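Trimethylamine-N-oxide reductase (Haemophilus influenzae, PDB 7L5I) probably reduces trimethylamine N-oxide or related oxides at a molybdenum centre bound by two pyranopterin guanosine dinucleotide cofactors. Local coordinates at residues D130-T135 with D453-Y458; H122-R127 with P481-V486; R159-N162 with G166-G169. One frame throughout, in Å; residues are numbered along the deposited sequence.

Contact 1. Residues D130-T135 with D453-Y458; sequences DEHGST and DIKAVY
At the rim of the six-stranded mixed sheet of this molybdopterin oxidoreductase, His-132 and Thr-135, in the turn that leaves helix 114-131, meet Asp-453, Ile-454 and Lys-455 at the entry to strand 456-460. The turn leads into strand 137-138, which lies parallel to 456-460 at the border of the sheet; backbone bonds from Lys-455 and Ala-456 to Gly-136, and from Ala-456 to Phe-138, take up the pairing just beyond the turn. The main side-chain overlap is a CH-pi contact. Lys-455 CG sits over one face of the His-132 imidazole, 3.9 Å from the ring centroid and 30° off the normal, and comes within 3.5 Å of His-132 ND1. The lysine chain crosses the histidine side chain at about a right angle, and its CE passes NE2 of His-132 at 3.8 Å. Glu-131 CB covers part of the opposite face, so the ring lies between two aliphatic groups. Lys-455 gets there by a bend: CG stands anti to the carbonyl carbon (chi1 -53°), chi2 folds at -62°, and the rest runs extended past the imidazole. Its NZ forms a salt bridge with Asp-453 OD1 at 3.3 Å, in which the hydrogen bond is weak. Because NZ also lies 4.7 Å from His-132 NE2, the ammonium group may disfavour a proton on the imidazole, though the carboxylate of Asp-453 could partly offset this. At the Thr-135 end the backbones are joined through solvent instead of directly. One water donates to Thr-135 O at 3.0 Å and accepts from Asp-453 N at 2.8 Å, while the terminal CD1 of Ile-454 packs 3.7 Å from that same carbonyl oxygen of Thr-135.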
loop_
_atom_site.group_PDB
_atom_site.type_symbol
_atom_site.label_atom_id
_atom_site.label_comp_id
_atom_site.label_asym_id
_atom_site.label_seq_id
_atom_site.Cartn_x
_atom_site.Cartn_y
_atom_site.Cartn_z
ATOM N N ASP A 130 -1.858 24.589 -23.851
ATOM C CA ASP A 130 -1.675 25.875 -24.531
ATOM C C ASP A 130 -1.803 27.039 -23.563
ATOM O O ASP A 130 -1.103 28.048 -23.703
ATOM C CB ASP A 130 -2.695 26.011 -25.657
ATOM C CG ASP A 130 -2.344 25.157 -26.874
ATOM O OD1 ASP A 130 -1.180 24.701 -26.983
ATOM O OD2 ASP A 130 -3.230 24.940 -27.727
ATOM N N GLU A 131 -2.698 26.929 -22.586
ATOM C CA GLU A 131 -2.990 28.029 -21.678
ATOM C C GLU A 131 -2.146 27.995 -20.409
ATOM O O GLU A 131 -1.867 29.056 -19.841
ATOM C CB GLU A 131 -4.488 28.036 -21.326
ATOM C CG GLU A 131 -5.409 28.229 -22.564
ATOM C CD GLU A 131 -6.916 28.205 -22.256
ATOM O OE1 GLU A 131 -7.709 28.416 -23.202
ATOM O OE2 GLU A 131 -7.315 27.980 -21.093
ATOM N N HIS A 132 -1.733 26.817 -19.943
ATOM C CA HIS A 132 -0.986 26.699 -18.693
ATOM C C HIS A 132 0.262 25.838 -18.751
ATOM O O HIS A 132 1.131 25.991 -17.881
ATOM C CB HIS A 132 -1.907 26.152 -17.603
ATOM C CG HIS A 132 -3.090 27.028 -17.354
ATOM N ND1 HIS A 132 -4.363 26.696 -17.759
ATOM C CD2 HIS A 132 -3.179 28.253 -16.788
ATOM C CE1 HIS A 132 -5.194 27.669 -17.427
ATOM N NE2 HIS A 132 -4.500 28.623 -16.830
ATOM N N GLY A 133 0.379 24.938 -19.697
ATOM C CA GLY A 133 1.577 24.150 -19.851
ATOM C C GLY A 133 1.522 22.942 -18.949
ATOM O O GLY A 133 0.497 22.638 -18.329
ATOM N N SER A 134 2.660 22.257 -18.850
ATOM C CA SER A 134 2.699 20.976 -18.154
ATOM C C SER A 134 2.438 21.116 -16.665
ATOM O O SER A 134 1.940 20.171 -16.039
ATOM C CB SER A 134 4.055 20.321 -18.392
ATOM O OG SER A 134 5.039 21.056 -17.688
ATOM N N THR A 135 2.752 22.264 -16.073
ATOM C CA THR A 135 2.468 22.460 -14.665
ATOM C C THR A 135 0.986 22.655 -14.358
ATOM O O THR A 135 0.649 22.795 -13.181
ATOM C CB THR A 135 3.287 23.644 -14.135
ATOM O OG1 THR A 135 3.012 24.818 -14.907
ATOM C CG2 THR A 135 4.788 23.332 -14.233
ATOM N N ASP A 453 -0.700 24.868 -9.824
ATOM C CA ASP A 453 -2.072 25.273 -10.133
ATOM C C ASP A 453 -2.643 24.322 -11.188
ATOM O O ASP A 453 -2.391 24.487 -12.381
ATOM C CB ASP A 453 -2.080 26.726 -10.618
ATOM C CG ASP A 453 -3.475 27.286 -10.816
ATOM O OD1 ASP A 453 -4.472 26.602 -10.493
ATOM O OD2 ASP A 453 -3.572 28.432 -11.310
ATOM N N ILE A 454 -3.438 23.338 -10.747
ATOM C CA ILE A 454 -3.792 22.183 -11.575
ATOM C C ILE A 454 -5.135 22.443 -12.232
ATOM O O ILE A 454 -6.126 22.713 -11.545
ATOM C CB ILE A 454 -3.839 20.874 -10.746
ATOM C CG1 ILE A 454 -2.481 20.546 -10.120
ATOM C CG2 ILE A 454 -4.367 19.719 -11.614
ATOM C CD1 ILE A 454 -1.337 20.412 -11.096
ATOM N N LYS A 455 -5.180 22.307 -13.561
ATOM C CA LYS A 455 -6.389 22.469 -14.363
ATOM C C LYS A 455 -6.928 21.168 -14.937
ATOM O O LYS A 455 -8.092 21.129 -15.352
ATOM C CB LYS A 455 -6.119 23.409 -15.546
ATOM C CG LYS A 455 -5.509 24.737 -15.138
ATOM C CD LYS A 455 -6.435 25.504 -14.242
ATOM C CE LYS A 455 -5.780 26.797 -13.775
ATOM N NZ LYS A 455 -6.681 27.496 -12.825
ATOM N N ALA A 456 -6.104 20.136 -15.030
ATOM C CA ALA A 456 -6.531 18.862 -15.580
ATOM C C ALA A 456 -5.963 17.743 -14.721
ATOM O O ALA A 456 -4.815 17.814 -14.282
ATOM C CB ALA A 456 -6.051 18.712 -17.018
ATOM N N VAL A 457 -6.779 16.722 -14.483
ATOM C CA VAL A 457 -6.378 15.541 -13.728
ATOM C C VAL A 457 -6.663 14.326 -14.601
ATOM O O VAL A 457 -7.757 14.204 -15.156
ATOM C CB VAL A 457 -7.126 15.427 -12.390
ATOM C CG1 VAL A 457 -6.865 14.070 -11.745
ATOM C CG2 VAL A 457 -6.725 16.594 -11.463
ATOM N N TYR A 458 -5.677 13.448 -14.739
ATOM C CA TYR A 458 -5.835 12.186 -15.447
ATOM C C TYR A 458 -5.396 11.068 -14.506
ATOM O O TYR A 458 -4.263 11.078 -14.028
ATOM C CB TYR A 458 -5.003 12.194 -16.738
ATOM C CG TYR A 458 -5.471 11.254 -17.827
ATOM C CD1 TYR A 458 -5.971 9.989 -17.539
ATOM C CD2 TYR A 458 -5.415 11.629 -19.157
ATOM C CE1 TYR A 458 -6.406 9.138 -18.550
ATOM C CE2 TYR A 458 -5.853 10.803 -20.160
ATOM C CZ TYR A 458 -6.351 9.559 -19.861
ATOM O OH TYR A 458 -6.789 8.724 -20.887
HETATM O O HOH W 1 1.224 25.330 -11.753
#

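Contact 2. Residues H122-R127 with P481-V486; sequences HNQLKR and PDVVIV
Gln-124 lays its aliphatic root and its amide oxygen over the isopropyl group of Val-483, where helix 114-131 packs on the mixed sheet in a helix-on-sheet layer of the alpha/beta type. Gln-124 CB lies 4.1 Å from Val-483 CG2, and Gln-124 OE1 comes to 3.9 Å from Val-483 CB. The glutamine reaches the valine twice because its chain folds back on itself, bent at chi2 (-66°), so that the amide returns toward the strand. On the helix side, NE2 of Gln-124 stands 3.4 Å above the guanidinium plane of Arg-127, displaced toward its rim. The NH1 of that guanidinium bonds to Pro-96 O, in the loop that Gln-124 also touches; Arg-127 NH1 remains 6.8 Å from Asp-482 OD2, too far for an ion pair. Val-483 holds CG1 between its backbone N and carbonyl carbon (chi1 61°), which turns CG2 anti to the backbone N and up against the glutamine root, while CG1 packs on Ala-456 of the adjoining strand. Two residues further along, Ile-485 also points at the helix. Backbone bonds to Val-457 hold Val-483 and Ile-485 in the parallel pairing with strand 456-460, and Phe-92 of helix 90-94 packs on both Gln-124 and Val-483. All four touching side chains are buried, without a hydrogen bond between the segments; the side chain of Ile-485 is about 10 Å from a bound MGD. Further along the strand single methyl groups meet, Leu-125 CD2 lying 4.0 Å from Ile-485 CD1.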
loop_
_atom_site.group_PDB
_atom_site.type_symbol
_atom_site.label_atom_id
_atom_site.label_comp_id
_atom_site.label_asym_id
_atom_site.label_seq_id
_atom_site.Cartn_x
_atom_site.Cartn_y
_atom_site.Cartn_z
ATOM N N HIS A 122 -8.053 14.761 -26.228
ATOM C CA HIS A 122 -6.941 15.466 -26.848
ATOM C C HIS A 122 -7.175 16.969 -26.823
ATOM O O HIS A 122 -6.285 17.753 -26.459
ATOM C CB HIS A 122 -6.756 14.985 -28.278
ATOM C CG HIS A 122 -5.793 15.821 -29.064
ATOM N ND1 HIS A 122 -4.436 15.808 -28.830
ATOM C CD2 HIS A 122 -5.998 16.721 -30.052
ATOM C CE1 HIS A 122 -3.844 16.673 -29.638
ATOM N NE2 HIS A 122 -4.767 17.228 -30.404
ATOM N N ASN A 123 -8.377 17.398 -27.209
ATOM C CA ASN A 123 -8.668 18.824 -27.272
ATOM C C ASN A 123 -8.638 19.478 -25.896
ATOM O O ASN A 123 -8.169 20.618 -25.760
ATOM C CB ASN A 123 -10.022 19.043 -27.936
ATOM C CG ASN A 123 -9.980 18.760 -29.423
ATOM O OD1 ASN A 123 -8.960 18.980 -30.078
ATOM N ND2 ASN A 123 -11.083 18.261 -29.964
ATOM N N GLN A 124 -9.162 18.792 -24.874
ATOM C CA GLN A 124 -9.170 19.349 -23.523
ATOM C C GLN A 124 -7.774 19.427 -22.929
ATOM O O GLN A 124 -7.449 20.404 -22.237
ATOM C CB GLN A 124 -10.081 18.520 -22.622
ATOM C CG GLN A 124 -11.534 18.775 -22.896
ATOM C CD GLN A 124 -11.903 20.202 -22.517
ATOM O OE1 GLN A 124 -11.735 20.603 -21.362
ATOM N NE2 GLN A 124 -12.373 20.966 -23.473
ATOM N N LEU A 125 -6.922 18.421 -23.194
ATOM C CA LEU A 125 -5.559 18.502 -22.685
ATOM C C LEU A 125 -4.749 19.518 -23.481
ATOM O O LEU A 125 -3.912 20.224 -22.917
ATOM C CB LEU A 125 -4.887 17.133 -22.734
ATOM C CG LEU A 125 -5.437 16.077 -21.763
ATOM C CD1 LEU A 125 -4.754 14.740 -22.001
ATOM C CD2 LEU A 125 -5.279 16.507 -20.303
ATOM N N LYS A 126 -4.985 19.602 -24.791
ATOM C CA LYS A 126 -4.309 20.614 -25.589
ATOM C C LYS A 126 -4.643 22.013 -25.093
ATOM O O LYS A 126 -3.767 22.887 -25.046
ATOM C CB LYS A 126 -4.677 20.458 -27.062
ATOM C CG LYS A 126 -3.802 21.320 -27.974
ATOM C CD LYS A 126 -4.373 21.470 -29.378
ATOM C CE LYS A 126 -3.674 22.618 -30.135
ATOM N NZ LYS A 126 -4.612 23.736 -30.465
ATOM N N ARG A 127 -5.903 22.249 -24.709
ATOM C CA ARG A 127 -6.286 23.559 -24.198
ATOM C C ARG A 127 -5.473 23.907 -22.963
ATOM O O ARG A 127 -4.941 25.021 -22.843
ATOM C CB ARG A 127 -7.782 23.582 -23.880
ATOM C CG ARG A 127 -8.271 24.905 -23.281
ATOM C CD ARG A 127 -9.776 24.875 -22.969
ATOM N NE ARG A 127 -10.613 24.760 -24.167
ATOM C CZ ARG A 127 -11.923 24.505 -24.152
ATOM N NH1 ARG A 127 -12.563 24.326 -23.004
ATOM N NH2 ARG A 127 -12.596 24.422 -25.292
ATOM N N PRO A 481 -10.625 21.180 -10.911
ATOM C CA PRO A 481 -10.069 21.101 -12.265
ATOM C C PRO A 481 -11.096 21.409 -13.341
ATOM O O PRO A 481 -12.295 21.194 -13.167
ATOM C CB PRO A 481 -9.586 19.648 -12.373
ATOM C CG PRO A 481 -9.350 19.200 -10.936
ATOM C CD PRO A 481 -10.440 19.914 -10.168
ATOM N N ASP A 482 -10.581 21.900 -14.481
ATOM C CA ASP A 482 -11.409 22.078 -15.668
ATOM C C ASP A 482 -11.837 20.743 -16.269
ATOM O O ASP A 482 -12.944 20.627 -16.795
ATOM C CB ASP A 482 -10.658 22.878 -16.728
ATOM C CG ASP A 482 -10.379 24.309 -16.319
ATOM O OD1 ASP A 482 -11.001 24.793 -15.360
ATOM O OD2 ASP A 482 -9.543 24.962 -16.990
ATOM N N VAL A 483 -10.952 19.742 -16.260
ATOM C CA VAL A 483 -11.250 18.443 -16.857
ATOM C C VAL A 483 -10.644 17.342 -15.985
ATOM O O VAL A 483 -9.527 17.477 -15.475
ATOM C CB VAL A 483 -10.760 18.371 -18.318
ATOM C CG1 VAL A 483 -9.256 18.571 -18.412
ATOM C CG2 VAL A 483 -11.162 17.077 -18.937
ATOM N N VAL A 484 -11.412 16.263 -15.794
ATOM C CA VAL A 484 -10.999 15.087 -15.032
ATOM C C VAL A 484 -11.251 13.877 -15.918
ATOM O O VAL A 484 -12.390 13.631 -16.320
ATOM C CB VAL A 484 -11.763 14.947 -13.699
ATOM C CG1 VAL A 484 -11.376 13.639 -12.991
ATOM C CG2 VAL A 484 -11.478 16.141 -12.795
ATOM N N ILE A 485 -10.188 13.137 -16.237
ATOM C CA ILE A 485 -10.264 11.973 -17.112
ATOM C C ILE A 485 -9.812 10.742 -16.329
ATOM O O ILE A 485 -8.814 10.801 -15.597
ATOM C CB ILE A 485 -9.364 12.154 -18.358
ATOM C CG1 ILE A 485 -9.717 13.456 -19.059
ATOM C CG2 ILE A 485 -9.526 10.971 -19.289
ATOM C CD1 ILE A 485 -8.499 14.184 -19.564
ATOM N N VAL A 486 -10.530 9.623 -16.509
ATOM C CA VAL A 486 -10.199 8.358 -15.856
ATOM C C VAL A 486 -10.260 7.227 -16.881
ATOM O O VAL A 486 -11.257 7.092 -17.598
ATOM C CB VAL A 486 -11.157 8.055 -14.677
ATOM C CG1 VAL A 486 -10.911 6.650 -14.127
ATOM C CG2 VAL A 486 -11.014 9.087 -13.601
#

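Contact 3. Residues R159-N162 with G166-G169; sequences RYMN and GFVG
The chain turns off the end of helix 153-163 through a hydrogen bond from Gly-166 N back to Met-161 O, five residues earlier, at 2.8 Å and with an N-H...O angle of 158°. Thr-164 OG1 also lies against this oxygen, its one proton shared between Met-161 O and Tyr-160 O. Gly-166 has a positive phi at which a side chain would run into the preceding carbonyl oxygen, and its own O is held by Arg-129 NH2. Phe-167 then folds its ring back against the last turn of the helix, a return set by CG lying between the backbone N and the carbonyl carbon (chi1 65°). Met-161 CB packs 3.5 Å from Phe-167 CD1, but the bent methionine chain leads its sulfur and CE away from the phenyl group. Asn-162 approaches the ring at its edge, OD1 near the ring plane and 3.4 Å from Phe-167 CE1, with the amide plane turned 41° from the ring. Two bonds settle the rotation of this amide. Its ND2 donates to Ala-406 O, while OD1 accepts from a water at 2.8 Å; that water in turn accepts from Phe-167 N at 3.1 Å, tying the amide to the backbone of the turn. The Met-161 side chain is about 13 Å from a bound MGD; the contact itself is a helix-ending turn. Beyond it Val-168 pairs through its backbone with Ile-137 and Ala-139, and Met-161 extends over Ile-137 of strand 137-138 to Leu-125 and Arg-129 of helix 114-131.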
loop_
_atom_site.group_PDB
_atom_site.type_symbol
_atom_site.label_atom_id
_atom_site.label_comp_id
_atom_site.label_asym_id
_atom_site.label_seq_id
_atom_site.Cartn_x
_atom_site.Cartn_y
_atom_site.Cartn_z
ATOM N N ARG A 159 4.014 8.023 -19.752
ATOM C CA ARG A 159 4.730 7.980 -21.020
ATOM C C ARG A 159 4.062 8.876 -22.047
ATOM O O ARG A 159 4.733 9.646 -22.750
ATOM C CB ARG A 159 4.800 6.550 -21.534
ATOM C CG ARG A 159 5.723 6.373 -22.748
ATOM C CD ARG A 159 5.738 4.907 -23.165
ATOM N NE ARG A 159 6.514 4.726 -24.383
ATOM C CZ ARG A 159 7.824 4.533 -24.402
ATOM N NH1 ARG A 159 8.512 4.451 -23.263
ATOM N NH2 ARG A 159 8.458 4.409 -25.564
ATOM N N TYR A 160 2.736 8.798 -22.157
ATOM C CA TYR A 160 2.012 9.693 -23.045
ATOM C C TYR A 160 2.163 11.150 -22.624
ATOM O O TYR A 160 2.372 12.030 -23.467
ATOM C CB TYR A 160 0.531 9.292 -23.087
ATOM C CG TYR A 160 -0.342 10.410 -23.594
ATOM C CD1 TYR A 160 -0.430 10.694 -24.941
ATOM C CD2 TYR A 160 -1.051 11.206 -22.720
ATOM C CE1 TYR A 160 -1.208 11.742 -25.400
ATOM C CE2 TYR A 160 -1.823 12.247 -23.161
ATOM C CZ TYR A 160 -1.907 12.527 -24.496
ATOM O OH TYR A 160 -2.693 13.572 -24.917
ATOM N N MET A 161 2.062 11.427 -21.321
ATOM C CA MET A 161 2.160 12.807 -20.856
ATOM C C MET A 161 3.545 13.369 -21.140
ATOM O O MET A 161 3.682 14.530 -21.560
ATOM C CB MET A 161 1.843 12.885 -19.365
ATOM C CG MET A 161 0.362 12.708 -19.070
ATOM S SD MET A 161 -0.655 14.047 -19.751
ATOM C CE MET A 161 -2.286 13.498 -19.256
ATOM N N ASN A 162 4.574 12.547 -20.970
ATOM C CA ASN A 162 5.929 13.007 -21.252
ATOM C C ASN A 162 6.143 13.221 -22.737
ATOM O O ASN A 162 6.797 14.189 -23.128
ATOM C CB ASN A 162 6.952 12.033 -20.687
ATOM C CG ASN A 162 7.203 12.270 -19.233
ATOM O OD1 ASN A 162 7.058 13.386 -18.748
ATOM N ND2 ASN A 162 7.587 11.223 -18.520
ATOM N N GLY A 166 5.084 16.824 -20.836
ATOM C CA GLY A 166 5.344 16.683 -19.407
ATOM C C GLY A 166 4.076 16.823 -18.582
ATOM O O GLY A 166 2.976 17.034 -19.095
ATOM N N PHE A 167 4.256 16.685 -17.266
ATOM C CA PHE A 167 3.143 16.709 -16.329
ATOM C C PHE A 167 3.692 16.902 -14.928
ATOM O O PHE A 167 4.877 16.692 -14.665
ATOM C CB PHE A 167 2.345 15.402 -16.368
ATOM C CG PHE A 167 3.136 14.203 -15.911
ATOM C CD1 PHE A 167 4.054 13.582 -16.760
ATOM C CD2 PHE A 167 2.984 13.707 -14.634
ATOM C CE1 PHE A 167 4.800 12.479 -16.318
ATOM C CE2 PHE A 167 3.727 12.609 -14.184
ATOM C CZ PHE A 167 4.617 11.982 -15.022
ATOM N N VAL A 168 2.787 17.228 -14.004
ATOM C CA VAL A 168 3.115 17.263 -12.582
ATOM C C VAL A 168 2.870 15.884 -11.977
ATOM O O VAL A 168 1.762 15.355 -12.070
ATOM C CB VAL A 168 2.254 18.300 -11.838
ATOM C CG1 VAL A 168 2.618 18.285 -10.365
ATOM C CG2 VAL A 168 2.399 19.719 -12.427
ATOM N N GLY A 169 3.885 15.321 -11.323
ATOM C CA GLY A 169 3.740 14.093 -10.582
ATOM C C GLY A 169 3.850 14.319 -9.091
ATOM O O GLY A 169 3.528 15.406 -8.600
HETATM O O HOH W 2 7.043 15.412 -16.807
#

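From the N terminus, helix 114-131 supplies first the 122-127 side of contact 2 and then, at its end, the 130-135 side of contact 1. The chain next passes through contact 3, a short local loop between 159-162 and 166-169. More than 280 residues later, 453-458 closes contact 1, and 481-486 closes contact 2, so the three loops nest without crossing. Contacts 1 and 2 bring one helix and its exit turn onto neighbouring parallel strands, 456-460 and 483-488, which are joined by backbone bonds of Val-457. Contact 3 abuts both: Met-161 CE packs on Tyr-458 and Leu-125, and Val-168 on Thr-135.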